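Local structure of solute Binding Protein, BlMnBP1 in complex with mannotriose (Bifidobacterium, 6FUV) at residues P39-W43 with D44-K48; Y102-T105 with E106-D109; P199-N203 with Q204-H208. The protein probably captures manno-oligosaccharides such as the bound mannotriose and delivers them to an ABC transporter for uptake. All coordinates share one frame; numbering follows the deposited sequence.

Contact 1. Residues P39-W43 with D44-K48; sequences PGKNW and DAYIK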
loop_
_atom_site.group_PDB
_atom_site.type_symbol
_atom_site.label_atom_id
_atom_site.label_comp_id
_atom_site.label_asym_id
_atom_site.label_seq_id
_atom_site.Cartn_x
_atom_site.Cartn_y
_atom_site.Cartn_z
ATOM N N PRO A 39 -11.693 16.810 -2.673
ATOM C CA PRO A 39 -12.451 16.821 -3.929
ATOM C C PRO A 39 -13.205 15.530 -4.212
ATOM O O PRO A 39 -13.245 15.055 -5.341
ATOM C CB PRO A 39 -11.354 17.079 -4.967
ATOM C CG PRO A 39 -10.143 16.556 -4.399
ATOM C CD PRO A 39 -10.240 16.742 -2.921
ATOM N N GLY A 40 -13.740 14.941 -3.185
ATOM C CA GLY A 40 -14.558 13.752 -3.301
ATOM C C GLY A 40 -15.337 13.551 -2.038
ATOM O O GLY A 40 -15.666 14.499 -1.320
ATOM N N LYS A 41 -15.656 12.295 -1.751
ATOM C CA LYS A 41 -16.376 11.957 -0.529
ATOM C C LYS A 41 -15.396 11.877 0.634
ATOM O O LYS A 41 -14.567 10.961 0.679
ATOM C CB LYS A 41 -17.091 10.634 -0.724
ATOM C CG LYS A 41 -18.225 10.366 0.172
ATOM C CD LYS A 41 -19.144 9.308 -0.491
ATOM C CE LYS A 41 -20.013 8.611 0.566
ATOM N NZ LYS A 41 -20.984 7.712 -0.081
ATOM N N ASN A 42 -15.492 12.826 1.577
ATOM C CA ASN A 42 -14.621 12.832 2.744
ATOM C C ASN A 42 -15.193 11.991 3.891
ATOM O O ASN A 42 -16.269 11.401 3.806
ATOM C CB ASN A 42 -14.347 14.260 3.228
ATOM C CG ASN A 42 -15.575 14.952 3.760
ATOM O OD1 ASN A 42 -16.656 14.376 3.832
ATOM N ND2 ASN A 42 -15.404 16.205 4.159
ATOM N N TRP A 43 -14.460 11.950 4.994
ATOM C CA TRP A 43 -14.870 11.104 6.107
ATOM C C TRP A 43 -16.257 11.469 6.616
ATOM O O TRP A 43 -17.054 10.588 6.951
ATOM C CB TRP A 43 -13.856 11.197 7.239
ATOM C CG TRP A 43 -12.550 10.565 7.000
ATOM C CD1 TRP A 43 -11.315 11.145 7.145
ATOM C CD2 TRP A 43 -12.295 9.204 6.598
ATOM N NE1 TRP A 43 -10.319 10.227 6.862
ATOM C CE2 TRP A 43 -10.898 9.041 6.503
ATOM C CE3 TRP A 43 -13.111 8.117 6.270
ATOM C CZ2 TRP A 43 -10.310 7.856 6.099
ATOM C CZ3 TRP A 43 -12.517 6.925 5.900
ATOM C CH2 TRP A 43 -11.137 6.810 5.801
ATOM N N ASP A 44 -16.554 12.757 6.742
ATOM C CA ASP A 44 -17.830 13.141 7.358
ATOM C C ASP A 44 -19.011 12.688 6.500
ATOM O O ASP A 44 -20.030 12.210 7.002
ATOM C CB ASP A 44 -17.901 14.663 7.577
ATOM C CG ASP A 44 -17.036 15.155 8.734
ATOM O OD1 ASP A 44 -16.723 14.389 9.656
ATOM O OD2 ASP A 44 -16.661 16.314 8.709
ATOM N N ALA A 45 -18.868 12.813 5.195
ATOM C CA ALA A 45 -19.837 12.266 4.259
ATOM C C ALA A 45 -20.095 10.778 4.485
ATOM O O ALA A 45 -21.236 10.317 4.398
ATOM C CB ALA A 45 -19.327 12.501 2.833
ATOM N N TYR A 46 -19.052 10.001 4.747
ATOM C CA TYR A 46 -19.297 8.589 5.005
ATOM C C TYR A 46 -19.979 8.429 6.356
ATOM O O TYR A 46 -20.852 7.570 6.539
ATOM C CB TYR A 46 -17.991 7.775 4.964
ATOM C CG TYR A 46 -17.423 7.558 3.594
ATOM C CD1 TYR A 46 -17.998 6.675 2.723
ATOM C CD2 TYR A 46 -16.299 8.213 3.180
ATOM C CE1 TYR A 46 -17.484 6.497 1.426
ATOM C CE2 TYR A 46 -15.771 8.008 1.895
ATOM C CZ TYR A 46 -16.364 7.165 1.046
ATOM O OH TYR A 46 -15.845 6.957 -0.215
ATOM N N ILE A 47 -19.537 9.211 7.334
ATOM C CA ILE A 47 -20.041 9.025 8.682
ATOM C C ILE A 47 -21.513 9.424 8.736
ATOM O O ILE A 47 -22.336 8.767 9.383
ATOM C CB ILE A 47 -19.159 9.817 9.668
ATOM C CG1 ILE A 47 -17.780 9.151 9.742
ATOM C CG2 ILE A 47 -19.877 9.933 11.025
ATOM C CD1 ILE A 47 -16.725 9.956 10.361
ATOM N N LYS A 48 -21.878 10.475 8.006
ATOM C CA LYS A 48 -23.278 10.853 7.908
ATOM C C LYS A 48 -24.117 9.694 7.386
ATOM O O LYS A 48 -25.212 9.418 7.900
ATOM C CB LYS A 48 -23.384 12.060 6.993
ATOM C CG LYS A 48 -24.782 12.695 6.931
ATOM C CD LYS A 48 -25.022 13.348 5.572
ATOM C CE LYS A 48 -26.071 12.591 4.750
ATOM N NZ LYS A 48 -27.461 13.128 4.982
HETATM O O HOH W 1 -14.091 8.719 -0.656
#
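Asn42 caps the start of helix 43-53, its side-chain carbonyl taking the amide hydrogen of Ala45 in a classic N-cap bond. Ala45 N lies 3.0 Å from Asn42 OD1, and the bond is nearly straight at the hydrogen (170°), though the donor is tilted out of the plane of the side-chain amide. Asparagine suits the cap because its short carbonyl can curl back over the first turn: CG sits between the backbone N and the carbonyl carbon (chi1 66°), which brings OD1 round to the amide of Ala45.

Ordinary helical bonds then take over. Tyr46 N reaches Asn42 O at 3.3 Å, and Ile47 N binds Trp43 O at 2.9 Å. Two side-chain donors are met, weakly, from outside the turn: Asn42 ND2 by Leu35 O and the NE1 of buried Trp43 by Asn28 OD1. Trp43 also meets Phe26 edge-to-face, while Ile47 touches Val59 and Val61 of strand 57-63, so the helix packs on the sheet of this solute-binding-protein fold.

On the flank of the turn, Lys41 runs its extended chain over one face of the Tyr46 ring, the two side chains crossing at about a right angle. Its CE stands 3.8 Å from the Tyr46 ring centroid, a CH-pi contact for which a long aliphatic chain is well suited. Farther back along the chain, Lys41 CG touches Ala45 CB at 3.6 Å. Both polar ends find partners beyond the turn, Lys41 NZ in a salt bridge with Glu49 and Tyr46 OH in a hydrogen bond with Asn337 ND2. A water at the ring edge accepts from Tyr46 OH at 2.5 Å and donates to Lys41 O at 2.7 Å.

Contact 2. Residues Y102-T105 with E106-D109; sequences YGKT and EDMD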
loop_
_atom_site.group_PDB
_atom_site.type_symbol
_atom_site.label_atom_id
_atom_site.label_comp_id
_atom_site.label_asym_id
_atom_site.label_seq_id
_atom_site.Cartn_x
_atom_site.Cartn_y
_atom_site.Cartn_z
ATOM N N TYR A 102 -11.219 -9.971 15.196
ATOM C CA TYR A 102 -12.530 -9.919 14.568
ATOM C C TYR A 102 -13.216 -11.284 14.545
ATOM O O TYR A 102 -14.412 -11.365 14.309
ATOM C CB TYR A 102 -12.425 -9.377 13.135
ATOM C CG TYR A 102 -12.076 -7.903 12.992
ATOM C CD1 TYR A 102 -13.040 -6.940 12.993
ATOM C CD2 TYR A 102 -10.786 -7.475 12.814
ATOM C CE1 TYR A 102 -12.711 -5.621 12.854
ATOM C CE2 TYR A 102 -10.492 -6.177 12.661
ATOM C CZ TYR A 102 -11.451 -5.243 12.662
ATOM O OH TYR A 102 -11.195 -3.876 12.499
ATOM N N GLY A 103 -12.494 -12.344 14.812
ATOM C CA GLY A 103 -13.011 -13.696 14.770
ATOM C C GLY A 103 -11.913 -14.633 14.310
ATOM O O GLY A 103 -10.788 -14.239 14.051
ATOM N N LYS A 104 -12.290 -15.894 14.187
ATOM C CA LYS A 104 -11.419 -16.900 13.592
ATOM C C LYS A 104 -11.152 -16.563 12.135
ATOM O O LYS A 104 -12.057 -16.169 11.405
ATOM C CB LYS A 104 -12.072 -18.281 13.674
ATOM C CG LYS A 104 -12.161 -18.899 14.994
ATOM C CD LYS A 104 -12.756 -20.343 14.888
ATOM C CE LYS A 104 -12.628 -21.090 16.232
ATOM N NZ LYS A 104 -13.179 -20.270 17.365
ATOM N N THR A 105 -9.907 -16.724 11.704
ATOM C CA THR A 105 -9.567 -16.414 10.324
ATOM C C THR A 105 -10.372 -17.276 9.341
ATOM O O THR A 105 -10.768 -16.802 8.276
ATOM C CB THR A 105 -8.082 -16.610 10.103
ATOM O OG1 THR A 105 -7.342 -15.772 11.001
ATOM C CG2 THR A 105 -7.693 -16.309 8.665
ATOM N N GLU A 106 -10.673 -18.523 9.702
ATOM C CA GLU A 106 -11.475 -19.340 8.815
ATOM C C GLU A 106 -12.897 -18.812 8.720
ATOM O O GLU A 106 -13.522 -18.946 7.667
ATOM C CB GLU A 106 -11.465 -20.790 9.259
ATOM C CG GLU A 106 -11.679 -21.084 10.695
ATOM C CD GLU A 106 -11.730 -22.603 10.989
ATOM O OE1 GLU A 106 -12.178 -23.372 10.086
ATOM O OE2 GLU A 106 -11.304 -23.022 12.109
ATOM N N ASP A 107 -13.428 -18.170 9.768
ATOM C CA ASP A 107 -14.748 -17.559 9.587
ATOM C C ASP A 107 -14.662 -16.245 8.799
ATOM O O ASP A 107 -15.515 -15.959 7.936
ATOM C CB ASP A 107 -15.431 -17.334 10.943
ATOM C CG ASP A 107 -15.694 -18.635 11.694
ATOM O OD1 ASP A 107 -15.950 -19.675 11.069
ATOM O OD2 ASP A 107 -15.591 -18.627 12.914
ATOM N N MET A 108 -13.637 -15.432 9.087
ATOM C CA MET A 108 -13.528 -14.144 8.420
ATOM C C MET A 108 -13.245 -14.323 6.925
ATOM O O MET A 108 -13.579 -13.453 6.112
ATOM C CB MET A 108 -12.443 -13.288 9.082
ATOM C CG MET A 108 -12.812 -12.694 10.432
ATOM S SD MET A 108 -14.179 -11.544 10.244
ATOM C CE MET A 108 -13.375 -10.180 9.500
ATOM N N ASP A 109 -12.638 -15.447 6.546
ATOM C CA ASP A 109 -12.303 -15.726 5.149
ATOM C C ASP A 109 -13.533 -15.948 4.274
ATOM O O ASP A 109 -13.458 -15.762 3.055
ATOM C CB ASP A 109 -11.365 -16.926 5.118
ATOM C CG ASP A 109 -10.999 -17.362 3.708
ATOM O OD1 ASP A 109 -10.485 -16.548 2.903
ATOM O OD2 ASP A 109 -11.216 -18.545 3.411
HETATM O O HOH W 2 -15.059 -16.402 14.404
#
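The carbonyl of Lys104 receives two amide hydrogens as the chain passes from the short, weakly bonded strand 103-104 into helix 105-108. Met108 N binds Lys104 O at 2.9 Å, with a good angle at the hydrogen (163°), whereas the bond from Asp107 N to the same oxygen is weak. Asp109 N follows with a 2.9 Å bond to Thr105 O. Gly103 fits its place because, at its backbone angles, a CB would collide with the preceding carbonyl oxygen.

Lys104 holds the N-cap position, right before the helix. A water links its amide to Asp107, accepting from Lys104 N at 2.8 Å and donating to Asp107 OD2 at 2.7 Å, a water-mediated counterpart of the return bond of a capping box. Lys104 runs alongside Asp107, its CB 3.6 Å from Asp107 OD2.

On the buried side, two successive turns of the Met108 chain (chi2 -64°, chi3 -74°) fold its methyl CE back to Tyr102 CB, 3.8 Å away. An alanine in place of Met108 would probably leave Tyr102 CB without this cover and open a gap towards Val127 of strand 123-132. Tyr102 sends its hydroxyl to Met307 O, and Thr105 OG1 is hydrogen-bonded to Thr124 OG1.

Contact 3. Residues P199-N203 with Q204-H208; sequences PKFMN and QIMPH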
loop_
_atom_site.group_PDB
_atom_site.type_symbol
_atom_site.label_atom_id
_atom_site.label_comp_id
_atom_site.label_asym_id
_atom_site.label_seq_id
_atom_site.Cartn_x
_atom_site.Cartn_y
_atom_site.Cartn_z
ATOM N N PRO A 199 3.506 -16.194 -6.555
ATOM C CA PRO A 199 2.915 -15.843 -5.258
ATOM C C PRO A 199 3.736 -16.292 -4.062
ATOM O O PRO A 199 3.620 -15.683 -2.992
ATOM C CB PRO A 199 1.546 -16.547 -5.298
ATOM C CG PRO A 199 1.249 -16.866 -6.746
ATOM C CD PRO A 199 2.614 -17.022 -7.393
ATOM N N LYS A 200 4.600 -17.292 -4.224
ATOM C CA LYS A 200 5.393 -17.839 -3.131
ATOM C C LYS A 200 6.718 -17.114 -2.895
ATOM O O LYS A 200 7.444 -17.476 -1.942
ATOM C CB LYS A 200 5.728 -19.293 -3.390
ATOM C CG LYS A 200 4.517 -20.206 -3.444
ATOM C CD LYS A 200 4.935 -21.658 -3.442
ATOM C CE LYS A 200 3.942 -22.479 -4.234
ATOM N NZ LYS A 200 2.694 -22.565 -3.483
ATOM N N PHE A 201 7.058 -16.109 -3.726
ATOM C CA PHE A 201 8.357 -15.449 -3.579
ATOM C C PHE A 201 8.498 -14.699 -2.259
ATOM O O PHE A 201 9.502 -14.852 -1.571
ATOM C CB PHE A 201 8.609 -14.497 -4.727
ATOM C CG PHE A 201 9.975 -13.955 -4.733
ATOM C CD1 PHE A 201 11.050 -14.733 -5.117
ATOM C CD2 PHE A 201 10.213 -12.689 -4.306
ATOM C CE1 PHE A 201 12.327 -14.232 -5.102
ATOM C CE2 PHE A 201 11.485 -12.187 -4.315
ATOM C CZ PHE A 201 12.542 -12.956 -4.689
ATOM N N MET A 202 7.493 -13.926 -1.864
ATOM C CA MET A 202 7.666 -13.040 -0.719
ATOM C C MET A 202 7.847 -13.832 0.578
ATOM O O MET A 202 8.844 -13.674 1.289
ATOM C CB MET A 202 6.479 -12.088 -0.624
ATOM C CG MET A 202 6.563 -11.031 0.477
ATOM S SD MET A 202 7.568 -9.552 0.176
ATOM C CE MET A 202 7.656 -9.512 -1.635
ATOM N N ASN A 203 6.903 -14.703 0.894
ATOM C CA ASN A 203 6.836 -15.332 2.201
ATOM C C ASN A 203 7.450 -16.730 2.246
ATOM O O ASN A 203 7.660 -17.257 3.344
ATOM C CB ASN A 203 5.376 -15.382 2.656
ATOM C CG ASN A 203 4.786 -13.981 2.932
ATOM O OD1 ASN A 203 5.461 -13.095 3.493
ATOM N ND2 ASN A 203 3.545 -13.770 2.513
ATOM N N GLN A 204 7.815 -17.312 1.103
ATOM C CA GLN A 204 8.351 -18.667 1.090
ATOM C C GLN A 204 9.720 -18.791 0.458
ATOM O O GLN A 204 10.467 -19.620 0.886
ATOM C CB GLN A 204 7.399 -19.607 0.358
ATOM C CG GLN A 204 6.010 -19.734 0.997
ATOM C CD GLN A 204 5.184 -20.828 0.359
ATOM O OE1 GLN A 204 5.714 -21.746 -0.247
ATOM N NE2 GLN A 204 3.889 -20.746 0.518
ATOM N N ILE A 205 10.075 -17.965 -0.510
ATOM C CA ILE A 205 11.386 -18.019 -1.117
ATOM C C ILE A 205 12.346 -17.078 -0.410
ATOM O O ILE A 205 13.454 -17.472 -0.046
ATOM C CB ILE A 205 11.300 -17.692 -2.620
ATOM C CG1 ILE A 205 10.414 -18.697 -3.332
ATOM C CG2 ILE A 205 12.706 -17.655 -3.177
ATOM C CD1 ILE A 205 10.519 -18.677 -4.814
ATOM N N MET A 206 11.968 -15.808 -0.270
ATOM C CA MET A 206 12.854 -14.814 0.339
ATOM C C MET A 206 13.383 -15.218 1.708
ATOM O O MET A 206 14.591 -15.074 1.944
ATOM C CB MET A 206 12.116 -13.473 0.410
ATOM C CG MET A 206 12.075 -12.709 -0.901
ATOM S SD MET A 206 11.594 -11.005 -0.758
ATOM C CE MET A 206 12.802 -10.340 0.360
ATOM N N PRO A 207 12.583 -15.745 2.638
ATOM C CA PRO A 207 13.160 -16.185 3.918
ATOM C C PRO A 207 14.067 -17.414 3.802
ATOM O O PRO A 207 14.677 -17.818 4.788
ATOM C CB PRO A 207 11.916 -16.450 4.766
ATOM C CG PRO A 207 10.872 -16.885 3.750
ATOM C CD PRO A 207 11.136 -16.015 2.543
ATOM N N HIS A 208 14.244 -17.990 2.624
ATOM C CA HIS A 208 15.126 -19.141 2.436
ATOM C C HIS A 208 16.167 -18.870 1.350
ATOM O O HIS A 208 16.647 -19.778 0.684
ATOM C CB HIS A 208 14.338 -20.388 2.062
ATOM C CG HIS A 208 13.412 -20.868 3.117
ATOM N ND1 HIS A 208 13.840 -21.586 4.208
ATOM C CD2 HIS A 208 12.069 -20.799 3.212
ATOM C CE1 HIS A 208 12.798 -21.935 4.935
ATOM N NE2 HIS A 208 11.711 -21.447 4.368
#
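Phe201 and Met206, five residues apart, meet through both backbone and side chain, as befits a helix with a wider pi-type turn. The backbone bonds come first: Met206 N reaches Phe201 O at 2.9 Å in a nearly straight bond (167°), while Ile205 N gives weak bonds to both Phe201 O and Lys200 O. Gln204 N also binds Lys200 O weakly. Pro207, next in line, has no amide hydrogen to continue the pattern; its ring lies against the backbone instead, with CG 3.3 Å from Asn203 O.

Apolar contacts gather on the Phe201 ring. Met206 CG sits over one face, 3.5 Å from Phe201 CE2, and Met206 SD makes an oblique Met-aromatic contact 4.7 Å from the ring centroid. Chi1 of Phe201, -172°, swings the ring away from the backbone N, where it also meets Ile205, whose CG2 is 3.9 Å from Phe201 CD1. A flexible methionine suits this place, since it can follow a flat ring.

Among the polar side chains, Lys200 CD rests 3.3 Å from Gln204 OE1, and the amide's other end, NE2, binds Pro367 O. Asn203 ND2 binds Ala366 O, so two neighbouring amides hold the same loop. Towards helix 375-383, Met202 and Met206 both pack on Phe376 and Pro207 on Ile379, while Met206 O accepts from Trp420 NE1 of helix 409-426.

How the contacts relate
The three contacts follow one another along the chain without interleaving. Contact 1 opens helix 43-53 after strand 22-28, and contact 2 joins strand 103-104 to helix 105-108; both strands belong to the same eight-stranded mixed sheet, yet the two centres are 29 Å apart. Contact 3 builds the short helix 201-205, which packs on helix 375-383; its centre is 24 Å from contact 2 and 39 Å from contact 1, on the opposite side of the chain's centre. No two of them touch. The side chain of Trp43 lies about 8 Å from a bound mannose unit and that of Met202 about 11 Å, so any part these separate local turns play in sugar binding is probably indirect.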